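Local coordinates for DNA protection during starvation protein (Mycobacterium smegmatis, PDB 2YW6) that probably protects DNA from oxidative damage by using hydrogen peroxide to oxidise iron(II) and storing the iron(III) mineral inside a hollow shell of twelve subunits, at residues 111-116 and 143-148; 51-56 and 150-155; 26-31 and 59-64. One frame throughout, in Å; residues are numbered along the deposited sequence.

Contact 1 of 3, residues 111-116 and 143-148; sequences LVYNGV and GELEKF
The hydroxyl OH of Tyr-113 is hydrogen-bonded to Gln-57 of helix 47-75, and its ring meets Phe-148 across the gap between helices 102-127 and 132-155. These are two antiparallel members of the ferritin-like four-helix bundle; the axes of these short segments stand 10.1 Å apart, with N-to-C directions at 154°. Tyr-113 leaves its backbone toward helix 132-155, and CD2 of Phe-148 lies over one face of its ring, 3.4 Å from CZ. The two ring planes are inclined by 38°, with centroids 5.1 Å apart. Phe-148 reaches the tyrosine because its CG stands opposite the backbone N (chi1 -174°), which carries the ring across to the neighbouring helix. One turn earlier on helix 132-155, the carbonyl O of Leu-145 approaches CD2 of Tyr-113 obliquely at 3.4 Å, a contact without a hydrogen bond. Leu-31 and Leu-35 of helix 12-41 also touch Tyr-113, so this buried ring serves as an example of one residue in contact with all three other bundle helices. A turn farther along helix 102-127, the side chains of Val-116 and Leu-145 cross at about a right angle, the CG1 branch of Val-116 lying 4.1 Å from Leu-145 CG.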
loop_
_atom_site.group_PDB
_atom_site.type_symbol
_atom_site.label_atom_id
_atom_site.label_comp_id
_atom_site.label_asym_id
_atom_site.label_seq_id
_atom_site.Cartn_x
_atom_site.Cartn_y
_atom_site.Cartn_z
ATOM N N LEU B 111 -23.323 2.964 30.633
ATOM C CA LEU B 111 -24.744 2.696 30.833
ATOM C C LEU B 111 -25.386 2.289 29.512
ATOM O O LEU B 111 -26.115 1.297 29.449
ATOM C CB LEU B 111 -25.436 3.944 31.388
ATOM C CG LEU B 111 -26.064 3.903 32.789
ATOM C CD1 LEU B 111 -25.575 2.700 33.606
ATOM C CD2 LEU B 111 -25.735 5.224 33.491
ATOM N N VAL B 112 -25.117 3.062 28.462
ATOM C CA VAL B 112 -25.661 2.762 27.144
ATOM C C VAL B 112 -25.307 1.320 26.744
ATOM O O VAL B 112 -26.176 0.565 26.302
ATOM C CB VAL B 112 -25.128 3.754 26.076
ATOM C CG1 VAL B 112 -25.546 3.299 24.679
ATOM C CG2 VAL B 112 -25.663 5.153 26.362
ATOM N N TYR B 113 -24.044 0.934 26.922
ATOM C CA TYR B 113 -23.607 -0.410 26.581
ATOM C C TYR B 113 -24.225 -1.520 27.431
ATOM O O TYR B 113 -24.350 -2.657 26.965
ATOM C CB TYR B 113 -22.071 -0.504 26.617
ATOM C CG TYR B 113 -21.458 -0.054 25.315
ATOM C CD1 TYR B 113 -21.490 1.292 24.938
ATOM C CD2 TYR B 113 -20.978 -0.985 24.391
ATOM C CE1 TYR B 113 -21.079 1.687 23.667
ATOM C CE2 TYR B 113 -20.569 -0.600 23.125
ATOM C CZ TYR B 113 -20.626 0.728 22.767
ATOM O OH TYR B 113 -20.293 1.099 21.492
ATOM N N ASN B 114 -24.598 -1.224 28.673
ATOM C CA ASN B 114 -25.217 -2.261 29.495
ATOM C C ASN B 114 -26.478 -2.701 28.744
ATOM O O ASN B 114 -26.732 -3.898 28.578
ATOM C CB ASN B 114 -25.588 -1.742 30.899
ATOM C CG ASN B 114 -24.405 -1.757 31.883
ATOM O OD1 ASN B 114 -23.469 -2.548 31.742
ATOM N ND2 ASN B 114 -24.468 -0.894 32.905
ATOM N N GLY B 115 -27.250 -1.725 28.269
ATOM C CA GLY B 115 -28.461 -2.050 27.541
ATOM C C GLY B 115 -28.171 -2.809 26.256
ATOM O O GLY B 115 -28.807 -3.835 25.969
ATOM N N VAL B 116 -27.206 -2.296 25.490
ATOM C CA VAL B 116 -26.808 -2.885 24.208
ATOM C C VAL B 116 -26.337 -4.330 24.355
ATOM O O VAL B 116 -26.774 -5.215 23.619
ATOM C CB VAL B 116 -25.685 -2.031 23.538
ATOM C CG1 VAL B 116 -25.283 -2.617 22.174
ATOM C CG2 VAL B 116 -26.168 -0.601 23.374
ATOM N N GLY B 143 -18.718 -9.724 20.926
ATOM C CA GLY B 143 -17.320 -9.715 21.328
ATOM C C GLY B 143 -16.736 -8.311 21.354
ATOM O O GLY B 143 -16.086 -7.911 22.326
ATOM N N GLU B 144 -16.969 -7.553 20.285
ATOM C CA GLU B 144 -16.464 -6.190 20.194
ATOM C C GLU B 144 -17.260 -5.241 21.081
ATOM O O GLU B 144 -16.676 -4.401 21.758
ATOM C CB GLU B 144 -16.484 -5.727 18.740
ATOM C CG GLU B 144 -15.524 -6.515 17.867
ATOM C CD GLU B 144 -14.068 -6.273 18.242
ATOM O OE1 GLU B 144 -13.181 -6.991 17.739
ATOM O OE2 GLU B 144 -13.807 -5.353 19.039
ATOM N N LEU B 145 -18.587 -5.378 21.093
ATOM C CA LEU B 145 -19.428 -4.540 21.947
ATOM C C LEU B 145 -18.985 -4.634 23.398
ATOM O O LEU B 145 -18.900 -3.629 24.092
ATOM C CB LEU B 145 -20.892 -4.973 21.868
ATOM C CG LEU B 145 -21.809 -4.363 20.804
ATOM C CD1 LEU B 145 -21.020 -3.394 19.918
ATOM C CD2 LEU B 145 -22.453 -5.484 19.992
ATOM N N GLU B 146 -18.709 -5.847 23.860
ATOM C CA GLU B 146 -18.281 -6.047 25.238
ATOM C C GLU B 146 -16.855 -5.587 25.501
ATOM O O GLU B 146 -16.561 -5.043 26.564
ATOM C CB GLU B 146 -18.441 -7.513 25.614
ATOM C CG GLU B 146 -19.867 -7.862 25.958
ATOM C CD GLU B 146 -20.108 -9.346 25.998
ATOM O OE1 GLU B 146 -19.175 -10.081 26.392
ATOM O OE2 GLU B 146 -21.233 -9.767 25.647
ATOM N N LYS B 147 -15.965 -5.814 24.541
ATOM C CA LYS B 147 -14.592 -5.373 24.701
ATOM C C LYS B 147 -14.584 -3.849 24.816
ATOM O O LYS B 147 -13.909 -3.280 25.668
ATOM C CB LYS B 147 -13.732 -5.795 23.506
ATOM C CG LYS B 147 -12.299 -5.289 23.627
ATOM C CD LYS B 147 -11.628 -5.056 22.282
ATOM C CE LYS B 147 -11.048 -6.335 21.724
ATOM N NZ LYS B 147 -10.081 -6.064 20.619
ATOM N N PHE B 148 -15.342 -3.187 23.955
ATOM C CA PHE B 148 -15.399 -1.735 23.980
ATOM C C PHE B 148 -15.856 -1.184 25.332
ATOM O O PHE B 148 -15.286 -0.209 25.834
ATOM C CB PHE B 148 -16.333 -1.210 22.888
ATOM C CG PHE B 148 -16.317 0.281 22.761
ATOM C CD1 PHE B 148 -15.285 0.923 22.081
ATOM C CD2 PHE B 148 -17.308 1.050 23.362
ATOM C CE1 PHE B 148 -15.243 2.310 21.999
ATOM C CE2 PHE B 148 -17.279 2.439 23.291
ATOM C CZ PHE B 148 -16.246 3.075 22.611
#

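Contact 2 of 3, residues 51-56 and 150-155; sequences HEMIDP and WFVRAH
Met-53 sends its thioether from helix 47-75 to three side chains of helix 132-155; the two helices run antiparallel in the ferritin-like four-helix bundle. Packing is closest at the sulfur: Met-53 SD lies 3.5 Å from Phe-151 CB and 3.7 Å from His-155 CE1. The chain leaves the backbone extended, with CG anti to N (chi1 179°), then bends at its last torsion (chi3 83°), which brings the methyl CE to within 3.8 Å of Val-152 CG2. The sulfur sits well off the His-155 ring normal, 4.7 Å from the centroid. On this buried side Leu-106 of helix 102-127 of the same chain packs on Val-152 and His-155, and Phe-47 of a neighbouring subunit meets the His-155 ring edge-to-face. Phe-151, by contrast, is the one touching residue that is only partly buried; it meets the sulfur through CB alone, and Glu-70 of another subunit packs on it. On helix 47-75, Asp-55 and Pro-56 are exposed, and the proline, which has no N-H, kinks the helix. His-155 ND1 donates to Phe-151 O at 2.9 Å, nearly in the imidazole plane. No hydrogen bond joins the two segments; they meet through dispersion and an oblique sulfur-aromatic approach, while ND1 is engaged by its own helix.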
loop_
_atom_site.group_PDB
_atom_site.type_symbol
_atom_site.label_atom_id
_atom_site.label_comp_id
_atom_site.label_asym_id
_atom_site.label_seq_id
_atom_site.Cartn_x
_atom_site.Cartn_y
_atom_site.Cartn_z
ATOM N N HIS B 51 -11.206 9.976 21.874
ATOM C CA HIS B 51 -11.405 10.095 20.426
ATOM C C HIS B 51 -10.829 8.825 19.791
ATOM O O HIS B 51 -11.489 8.127 19.023
ATOM C CB HIS B 51 -10.636 11.305 19.889
ATOM C CG HIS B 51 -11.373 12.598 19.993
ATOM N ND1 HIS B 51 -12.225 12.892 21.037
ATOM C CD2 HIS B 51 -11.376 13.688 19.191
ATOM C CE1 HIS B 51 -12.718 14.104 20.873
ATOM N NE2 HIS B 51 -12.219 14.611 19.759
ATOM N N GLU B 52 -9.577 8.551 20.136
ATOM C CA GLU B 52 -8.848 7.391 19.653
ATOM C C GLU B 52 -9.646 6.112 19.833
ATOM O O GLU B 52 -9.694 5.269 18.948
ATOM C CB GLU B 52 -7.539 7.240 20.425
ATOM C CG GLU B 52 -6.319 7.126 19.551
ATOM C CD GLU B 52 -5.641 8.456 19.376
ATOM O OE1 GLU B 52 -4.977 8.905 20.337
ATOM O OE2 GLU B 52 -5.783 9.062 18.291
ATOM N N MET B 53 -10.256 5.968 21.000
ATOM C CA MET B 53 -11.027 4.778 21.323
ATOM C C MET B 53 -12.369 4.689 20.578
ATOM O O MET B 53 -12.763 3.613 20.123
ATOM C CB MET B 53 -11.241 4.720 22.837
ATOM C CG MET B 53 -12.063 3.547 23.327
ATOM S SD MET B 53 -12.341 3.652 25.102
ATOM C CE MET B 53 -13.727 4.751 25.199
ATOM N N ILE B 54 -13.052 5.825 20.449
ATOM C CA ILE B 54 -14.349 5.882 19.774
ATOM C C ILE B 54 -14.309 5.650 18.268
ATOM O O ILE B 54 -15.121 4.889 17.736
ATOM C CB ILE B 54 -15.030 7.239 20.019
ATOM C CG1 ILE B 54 -15.524 7.313 21.460
ATOM C CG2 ILE B 54 -16.211 7.435 19.070
ATOM C CD1 ILE B 54 -15.848 8.732 21.858
ATOM N N ASP B 55 -13.383 6.318 17.587
ATOM C CA ASP B 55 -13.261 6.196 16.134
ATOM C C ASP B 55 -13.429 4.769 15.579
ATOM O O ASP B 55 -14.323 4.511 14.759
ATOM C CB ASP B 55 -11.927 6.798 15.674
ATOM C CG ASP B 55 -11.940 8.319 15.698
ATOM O OD1 ASP B 55 -10.851 8.932 15.630
ATOM O OD2 ASP B 55 -13.047 8.901 15.775
ATOM N N PRO B 56 -12.575 3.827 16.009
ATOM C CA PRO B 56 -12.722 2.465 15.492
ATOM C C PRO B 56 -14.079 1.841 15.836
ATOM O O PRO B 56 -14.649 1.125 15.012
ATOM C CB PRO B 56 -11.531 1.728 16.107
ATOM C CG PRO B 56 -11.280 2.491 17.372
ATOM C CD PRO B 56 -11.434 3.921 16.932
ATOM N N TRP B 150 -15.503 -2.482 28.111
ATOM C CA TRP B 150 -14.418 -2.628 29.060
ATOM C C TRP B 150 -13.426 -1.470 28.957
ATOM O O TRP B 150 -12.954 -0.966 29.980
ATOM C CB TRP B 150 -13.679 -3.949 28.869
ATOM C CG TRP B 150 -12.479 -3.989 29.739
ATOM C CD1 TRP B 150 -12.448 -3.823 31.091
ATOM C CD2 TRP B 150 -11.121 -4.107 29.310
ATOM N NE1 TRP B 150 -11.149 -3.821 31.535
ATOM C CE2 TRP B 150 -10.313 -3.991 30.466
ATOM C CE3 TRP B 150 -10.502 -4.292 28.070
ATOM C CZ2 TRP B 150 -8.918 -4.056 30.410
ATOM C CZ3 TRP B 150 -9.109 -4.356 28.014
ATOM C CH2 TRP B 150 -8.333 -4.238 29.180
ATOM N N PHE B 151 -13.097 -1.048 27.739
ATOM C CA PHE B 151 -12.163 0.068 27.585
ATOM C C PHE B 151 -12.776 1.288 28.237
ATOM O O PHE B 151 -12.082 2.089 28.855
ATOM C CB PHE B 151 -11.870 0.370 26.112
ATOM C CG PHE B 151 -10.991 -0.647 25.445
ATOM C CD1 PHE B 151 -10.139 -1.454 26.194
ATOM C CD2 PHE B 151 -10.996 -0.785 24.063
ATOM C CE1 PHE B 151 -9.306 -2.386 25.578
ATOM C CE2 PHE B 151 -10.161 -1.717 23.435
ATOM C CZ PHE B 151 -9.315 -2.521 24.201
ATOM N N VAL B 152 -14.090 1.419 28.097
ATOM C CA VAL B 152 -14.811 2.537 28.690
ATOM C C VAL B 152 -14.694 2.453 30.211
ATOM O O VAL B 152 -14.278 3.412 30.861
ATOM C CB VAL B 152 -16.316 2.521 28.277
ATOM C CG1 VAL B 152 -17.057 3.666 28.943
ATOM C CG2 VAL B 152 -16.450 2.628 26.751
ATOM N N ARG B 153 -15.052 1.300 30.770
ATOM C CA ARG B 153 -14.988 1.082 32.216
ATOM C C ARG B 153 -13.576 1.292 32.763
ATOM O O ARG B 153 -13.400 1.810 33.874
ATOM C CB ARG B 153 -15.459 -0.335 32.558
ATOM C CG ARG B 153 -16.886 -0.584 32.159
ATOM C CD ARG B 153 -17.304 -2.029 32.350
ATOM N NE ARG B 153 -18.757 -2.122 32.433
ATOM C CZ ARG B 153 -19.435 -3.255 32.581
ATOM N NH1 ARG B 153 -18.785 -4.410 32.654
ATOM N NH2 ARG B 153 -20.767 -3.230 32.682
ATOM N N ALA B 154 -12.581 0.875 31.977
ATOM C CA ALA B 154 -11.177 1.003 32.353
ATOM C C ALA B 154 -10.782 2.447 32.631
ATOM O O ALA B 154 -9.871 2.692 33.413
ATOM C CB ALA B 154 -10.280 0.416 31.259
ATOM N N HIS B 155 -11.447 3.405 31.990
ATOM C CA HIS B 155 -11.131 4.816 32.232
ATOM C C HIS B 155 -11.664 5.266 33.589
ATOM O O HIS B 155 -11.069 6.117 34.257
ATOM C CB HIS B 155 -11.780 5.737 31.203
ATOM C CG HIS B 155 -11.060 5.826 29.898
ATOM N ND1 HIS B 155 -11.222 4.894 28.893
ATOM C CD2 HIS B 155 -10.232 6.772 29.403
ATOM C CE1 HIS B 155 -10.525 5.269 27.836
ATOM N NE2 HIS B 155 -9.915 6.406 28.121
#

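Contact 3 of 3, residues 26-31 and 59-64; sequences STYNDL and ELVRGY
Tyr-28 and Tyr-64 meet at a slant, their ring planes turned by 47° and their centroids 5.9 Å apart. The closer touch is between ring and stem: CE1 of Tyr-28 comes within 3.5 Å of Tyr-64 CB, with CD1 only slightly farther from the same carbon. Tyr-64 starts out toward helix 12-41, but the end of its side chain leads away again, since CG is set opposite the carbonyl carbon (chi1 -67°). The backbone puts CB against Tyr-28, and the chi1 turn carries the phenol toward helix 132-155, where it stacks on the ring of His-141 and touches Glu-144. The Tyr-28 hydroxyl ends at the same histidine, hydrogen-bonded to His-141 ND1 and also to Gln-24 NE2, bonds that tether the far end of its ring. The setting is the antiparallel pairing of helices 12-41 and 47-75 in the ferritin-like four-helix bundle; the axes of these short segments approach to 8.8 Å with N-to-C directions at 149°. Beside the tyrosines, Val-61 leaves its backbone toward the other helix, and its CG1 rests against both Tyr-28 O, at 3.4 Å, and Leu-31 CB, at 4.0 Å. The side chains of Leu-31 and Val-61 cross at about a right angle, while CD2 of the leucine faces the other branch, Val-61 CG2. The Tyr-64 side chain lies about 7 Å from that of Asp-66, which by similarity is an iron ligand of the ferroxidase site shared between two subunits of the dodecamer.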
loop_
_atom_site.group_PDB
_atom_site.type_symbol
_atom_site.label_atom_id
_atom_site.label_comp_id
_atom_site.label_asym_id
_atom_site.label_seq_id
_atom_site.Cartn_x
_atom_site.Cartn_y
_atom_site.Cartn_z
ATOM N N SER B 26 -31.770 -0.728 14.741
ATOM C CA SER B 26 -32.020 0.598 15.287
ATOM C C SER B 26 -31.074 0.927 16.438
ATOM O O SER B 26 -30.661 2.079 16.600
ATOM C CB SER B 26 -33.475 0.715 15.749
ATOM O OG SER B 26 -34.353 0.374 14.690
ATOM N N THR B 27 -30.732 -0.079 17.238
ATOM C CA THR B 27 -29.817 0.119 18.361
ATOM C C THR B 27 -28.433 0.506 17.855
ATOM O O THR B 27 -27.769 1.362 18.446
ATOM C CB THR B 27 -29.675 -1.152 19.215
ATOM O OG1 THR B 27 -30.882 -1.363 19.951
ATOM C CG2 THR B 27 -28.501 -1.022 20.185
ATOM N N TYR B 28 -27.996 -0.140 16.774
ATOM C CA TYR B 28 -26.698 0.158 16.184
ATOM C C TYR B 28 -26.690 1.567 15.613
ATOM O O TYR B 28 -25.772 2.342 15.877
ATOM C CB TYR B 28 -26.364 -0.842 15.077
ATOM C CG TYR B 28 -26.008 -2.236 15.564
ATOM C CD1 TYR B 28 -25.946 -3.315 14.672
ATOM C CD2 TYR B 28 -25.677 -2.471 16.904
ATOM C CE1 TYR B 28 -25.568 -4.593 15.108
ATOM C CE2 TYR B 28 -25.300 -3.738 17.350
ATOM C CZ TYR B 28 -25.243 -4.795 16.448
ATOM O OH TYR B 28 -24.880 -6.046 16.891
ATOM N N ASN B 29 -27.714 1.908 14.836
ATOM C CA ASN B 29 -27.774 3.242 14.253
ATOM C C ASN B 29 -27.732 4.291 15.358
ATOM O O ASN B 29 -26.939 5.248 15.302
ATOM C CB ASN B 29 -29.049 3.424 13.428
ATOM C CG ASN B 29 -29.035 2.613 12.147
ATOM O OD1 ASN B 29 -27.981 2.218 11.669
ATOM N ND2 ASN B 29 -30.211 2.380 11.577
ATOM N N ASP B 30 -28.585 4.105 16.363
ATOM C CA ASP B 30 -28.645 5.028 17.486
ATOM C C ASP B 30 -27.282 5.036 18.166
ATOM O O ASP B 30 -26.804 6.078 18.628
ATOM C CB ASP B 30 -29.727 4.580 18.471
ATOM C CG ASP B 30 -30.048 5.640 19.520
ATOM O OD1 ASP B 30 -29.468 6.746 19.458
ATOM O OD2 ASP B 30 -30.884 5.367 20.409
ATOM N N LEU B 31 -26.639 3.870 18.187
ATOM C CA LEU B 31 -25.337 3.732 18.820
ATOM C C LEU B 31 -24.212 4.475 18.143
ATOM O O LEU B 31 -23.464 5.195 18.814
ATOM C CB LEU B 31 -24.948 2.265 18.951
ATOM C CG LEU B 31 -23.682 1.984 19.776
ATOM C CD1 LEU B 31 -23.642 2.814 21.058
ATOM C CD2 LEU B 31 -23.647 0.498 20.103
ATOM N N GLU B 59 -16.782 2.827 13.421
ATOM C CA GLU B 59 -16.731 2.143 12.140
ATOM C C GLU B 59 -17.245 0.727 12.273
ATOM O O GLU B 59 -17.978 0.241 11.412
ATOM C CB GLU B 59 -15.315 2.132 11.570
ATOM C CG GLU B 59 -15.231 1.380 10.254
ATOM C CD GLU B 59 -13.940 1.631 9.516
ATOM O OE1 GLU B 59 -12.866 1.426 10.118
ATOM O OE2 GLU B 59 -14.003 2.033 8.333
ATOM N N LEU B 60 -16.865 0.074 13.365
ATOM C CA LEU B 60 -17.283 -1.290 13.620
ATOM C C LEU B 60 -18.819 -1.338 13.694
ATOM O O LEU B 60 -19.467 -2.107 12.976
ATOM C CB LEU B 60 -16.645 -1.763 14.926
ATOM C CG LEU B 60 -16.156 -3.207 15.096
ATOM C CD1 LEU B 60 -15.561 -3.739 13.809
ATOM C CD2 LEU B 60 -15.115 -3.251 16.217
ATOM N N VAL B 61 -19.399 -0.487 14.536
ATOM C CA VAL B 61 -20.849 -0.439 14.716
ATOM C C VAL B 61 -21.593 -0.074 13.418
ATOM O O VAL B 61 -22.644 -0.641 13.121
ATOM C CB VAL B 61 -21.208 0.556 15.866
ATOM C CG1 VAL B 61 -22.724 0.797 15.942
ATOM C CG2 VAL B 61 -20.666 0.001 17.211
ATOM N N ARG B 62 -21.050 0.873 12.654
ATOM C CA ARG B 62 -21.651 1.276 11.382
ATOM C C ARG B 62 -21.688 0.071 10.440
ATOM O O ARG B 62 -22.659 -0.152 9.702
ATOM C CB ARG B 62 -20.823 2.390 10.735
ATOM C CG ARG B 62 -21.199 3.779 11.188
ATOM C CD ARG B 62 -20.186 4.823 10.710
ATOM N NE ARG B 62 -20.622 6.181 11.047
ATOM C CZ ARG B 62 -19.894 7.281 10.850
ATOM N NH1 ARG B 62 -18.686 7.186 10.317
ATOM N NH2 ARG B 62 -20.364 8.481 11.195
ATOM N N GLY B 63 -20.600 -0.694 10.463
ATOM C CA GLY B 63 -20.496 -1.874 9.626
ATOM C C GLY B 63 -21.449 -2.937 10.112
ATOM O O GLY B 63 -21.985 -3.698 9.318
ATOM N N TYR B 64 -21.660 -2.999 11.420
ATOM C CA TYR B 64 -22.583 -3.993 11.954
ATOM C C TYR B 64 -24.009 -3.644 11.508
ATOM O O TYR B 64 -24.845 -4.534 11.336
ATOM C CB TYR B 64 -22.524 -4.047 13.492
ATOM C CG TYR B 64 -21.226 -4.570 14.081
ATOM C CD1 TYR B 64 -20.294 -5.259 13.300
ATOM C CD2 TYR B 64 -20.967 -4.438 15.445
ATOM C CE1 TYR B 64 -19.140 -5.798 13.863
ATOM C CE2 TYR B 64 -19.826 -4.972 16.016
ATOM C CZ TYR B 64 -18.915 -5.656 15.228
ATOM O OH TYR B 64 -17.783 -6.201 15.815
#

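In the fold
From the N terminus, helix 12-41 supplies residues 26-31, which open contact 3, and the chain passes through the short strand 42-43 before helix 47-75 returns alongside it. That helix first offers 51-56, the opening half of contact 2, and then 59-64, which closes contact 3; contacts 2 and 3 therefore cross in sequence. A long connection containing helix 83-89 leads to helix 102-127, where 111-116 opens contact 1. Helix 132-155 closes contact 1 at 143-148 and contact 2 at 150-155, so contact 1 falls wholly within the span of contact 2. Together the three join all four bundle helices, and contact 1 touches both of the others.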